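Protein CLPV1 (Pseudomonas aeruginosa, PDB 4UQW) is the ClpV ATPase of a type VI secretion system, which probably disassembles the contracted TssB-TssC sheath; the crystallised fragment is its N domain. Local coordinates at residues E39-F44 with T134-E139. Residues are numbered along the deposited sequence; the frame is centred on the assembly and turned at random.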
loop_
_atom_site.group_PDB
_atom_site.type_symbol
_atom_site.label_atom_id
_atom_site.label_comp_id
_atom_site.label_asym_id
_atom_site.label_seq_id
_atom_site.Cartn_x
_atom_site.Cartn_y
_atom_site.Cartn_z
ATOM N N GLU A 39 -8.852 -1.941 -3.313
ATOM C CA GLU A 39 -8.444 -2.168 -1.926
ATOM C C GLU A 39 -6.963 -2.202 -1.772
ATOM O O GLU A 39 -6.204 -2.229 -2.749
ATOM C CB GLU A 39 -8.981 -3.510 -1.440
ATOM C CG GLU A 39 -10.514 -3.524 -1.315
ATOM C CD GLU A 39 -11.000 -4.766 -0.624
ATOM O OE1 GLU A 39 -10.181 -5.488 0.006
ATOM O OE2 GLU A 39 -12.216 -5.019 -0.730
ATOM N N LEU A 40 -6.552 -2.197 -0.495
ATOM C CA LEU A 40 -5.146 -2.375 -0.232
ATOM C C LEU A 40 -4.585 -3.651 -0.912
ATOM O O LEU A 40 -3.451 -3.646 -1.421
ATOM C CB LEU A 40 -4.880 -2.454 1.259
ATOM C CG LEU A 40 -5.088 -1.194 2.084
ATOM C CD1 LEU A 40 -4.913 -1.535 3.601
ATOM C CD2 LEU A 40 -4.116 -0.119 1.687
ATOM N N VAL A 41 -5.382 -4.744 -0.940
ATOM C CA VAL A 41 -4.826 -5.964 -1.532
ATOM C C VAL A 41 -4.552 -5.760 -3.057
ATOM O O VAL A 41 -3.524 -6.228 -3.569
ATOM C CB VAL A 41 -5.751 -7.166 -1.272
ATOM C CG1 VAL A 41 -7.102 -7.014 -1.991
ATOM C CG2 VAL A 41 -5.063 -8.461 -1.747
ATOM N N HIS A 42 -5.424 -5.012 -3.766
ATOM C CA HIS A 42 -5.150 -4.744 -5.185
ATOM C C HIS A 42 -3.870 -3.943 -5.343
ATOM O O HIS A 42 -3.074 -4.181 -6.252
ATOM C CB HIS A 42 -6.290 -3.935 -5.845
ATOM C CG HIS A 42 -7.604 -4.643 -5.922
ATOM N ND1 HIS A 42 -8.647 -4.267 -5.115
ATOM C CD2 HIS A 42 -8.057 -5.646 -6.714
ATOM C CE1 HIS A 42 -9.716 -4.999 -5.410
ATOM N NE2 HIS A 42 -9.379 -5.842 -6.370
ATOM N N TRP A 43 -3.703 -2.922 -4.491
ATOM C CA TRP A 43 -2.589 -1.974 -4.624
ATOM C C TRP A 43 -1.279 -2.719 -4.345
ATOM O O TRP A 43 -0.301 -2.615 -5.099
ATOM C CB TRP A 43 -2.772 -0.853 -3.611
ATOM C CG TRP A 43 -1.912 0.354 -3.883
ATOM C CD1 TRP A 43 -1.135 0.578 -4.974
ATOM C CD2 TRP A 43 -1.847 1.490 -3.042
ATOM N NE1 TRP A 43 -0.555 1.857 -4.858
ATOM C CE2 TRP A 43 -1.032 2.436 -3.697
ATOM C CE3 TRP A 43 -2.500 1.842 -1.835
ATOM C CZ2 TRP A 43 -0.758 3.702 -3.124
ATOM C CZ3 TRP A 43 -2.254 3.081 -1.267
ATOM C CH2 TRP A 43 -1.381 4.001 -1.935
ATOM N N PHE A 44 -1.259 -3.468 -3.226
ATOM C CA PHE A 44 -0.028 -4.166 -2.840
ATOM C C PHE A 44 0.292 -5.280 -3.861
ATOM O O PHE A 44 1.469 -5.489 -4.222
ATOM C CB PHE A 44 -0.160 -4.745 -1.418
ATOM C CG PHE A 44 0.202 -3.755 -0.374
ATOM C CD1 PHE A 44 -0.196 -2.453 -0.506
ATOM C CD2 PHE A 44 0.968 -4.111 0.749
ATOM C CE1 PHE A 44 0.119 -1.501 0.465
ATOM C CE2 PHE A 44 1.296 -3.133 1.714
ATOM C CZ PHE A 44 0.865 -1.865 1.563
ATOM N N THR A 134 -2.671 -7.330 8.167
ATOM C CA THR A 134 -2.360 -8.699 8.596
ATOM C C THR A 134 -3.477 -9.661 8.237
ATOM O O THR A 134 -3.234 -10.827 8.074
ATOM C CB THR A 134 -2.028 -8.758 10.116
ATOM O OG1 THR A 134 -3.185 -8.386 10.903
ATOM C CG2 THR A 134 -0.887 -7.795 10.440
ATOM N N GLY A 135 -4.695 -9.147 8.066
ATOM C CA GLY A 135 -5.792 -9.950 7.563
ATOM C C GLY A 135 -5.513 -10.479 6.155
ATOM O O GLY A 135 -5.917 -11.599 5.842
ATOM N N LEU A 136 -4.807 -9.726 5.337
ATOM C CA LEU A 136 -4.400 -10.167 4.014
ATOM C C LEU A 136 -3.352 -11.266 4.063
ATOM O O LEU A 136 -3.411 -12.243 3.308
ATOM C CB LEU A 136 -3.869 -8.982 3.201
ATOM C CG LEU A 136 -4.886 -7.860 2.959
ATOM C CD1 LEU A 136 -4.263 -6.767 2.123
ATOM C CD2 LEU A 136 -6.111 -8.431 2.254
ATOM N N SER A 137 -2.376 -11.106 4.951
ATOM C CA SER A 137 -1.347 -12.160 5.118
ATOM C C SER A 137 -0.775 -12.075 6.506
ATOM O O SER A 137 -0.296 -11.002 6.922
ATOM C CB SER A 137 -0.198 -11.989 4.109
ATOM O OG SER A 137 0.793 -12.987 4.335
ATOM N N ALA A 138 -0.758 -13.230 7.191
ATOM C CA ALA A 138 -0.068 -13.293 8.454
ATOM C C ALA A 138 1.418 -12.998 8.318
ATOM O O ALA A 138 2.046 -12.615 9.321
ATOM C CB ALA A 138 -0.270 -14.668 9.091
ATOM N N GLU A 139 1.980 -13.063 7.106
ATOM C CA GLU A 139 3.395 -12.672 6.915
ATOM C C GLU A 139 3.612 -11.240 7.382
ATOM O O GLU A 139 4.687 -10.883 7.877
ATOM C CB GLU A 139 3.847 -12.765 5.434
ATOM C CG GLU A 139 3.948 -14.243 4.942
ATOM C CD GLU A 139 4.949 -15.010 5.750
ATOM O OE1 GLU A 139 6.141 -14.682 5.785
ATOM O OE2 GLU A 139 4.588 -16.069 6.364
#
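Val41 and Leu136 have the closest CA atoms across the two segments, 7.0 Å apart. Val41 lies in the first turn of helix 40-49. Leu136 is the last residue of helix 127-136, and the chain turns out of the helix at Ser137. The start of one helix thus meets the end of another, and no hydrogen bond joins the two segments.

One leucine fork makes the contact. Leu136 holds CG anti to its carbonyl carbon (chi1 -61°), and its two methyls reach the Val41 side chain at its root. Leu136 CD1 lies 3.7 Å from Val41 CB, and Leu136 CD2 is almost as near, 3.8 Å from the same Val41 CB. The methyl Val41 CG2 also meets Leu136 CD2, at 4.1 Å. On the Leu40 side the touch is lighter, with Leu40 CB 4.4 Å from Leu136 CD1.

Glu39 takes the N-cap position, and its backbone N donates to His42 ND1 at 2.9 Å, nearly straight (170°) and close to the ring plane. His42 NE2 is hydrogen-bonded to Asn35 OD1, so both ring nitrogens are engaged and the ring's rotation is probably fixed. Past the other helix end, Ser137 OG accepts from Glu139 N at 3.0 Å in an ST turn. Asp72 OD2 of helix 66-79 is a second partner of this hydroxyl.

Helix 66-79 also touches Val41, through Leu77, while Leu40 packs on His93 and Ala97 of helix 92-108. Across the interface the chemistry is purely apolar: shape and burial of aliphatic groups join these two helix ends within the mainly helical Clp amino-terminal domain.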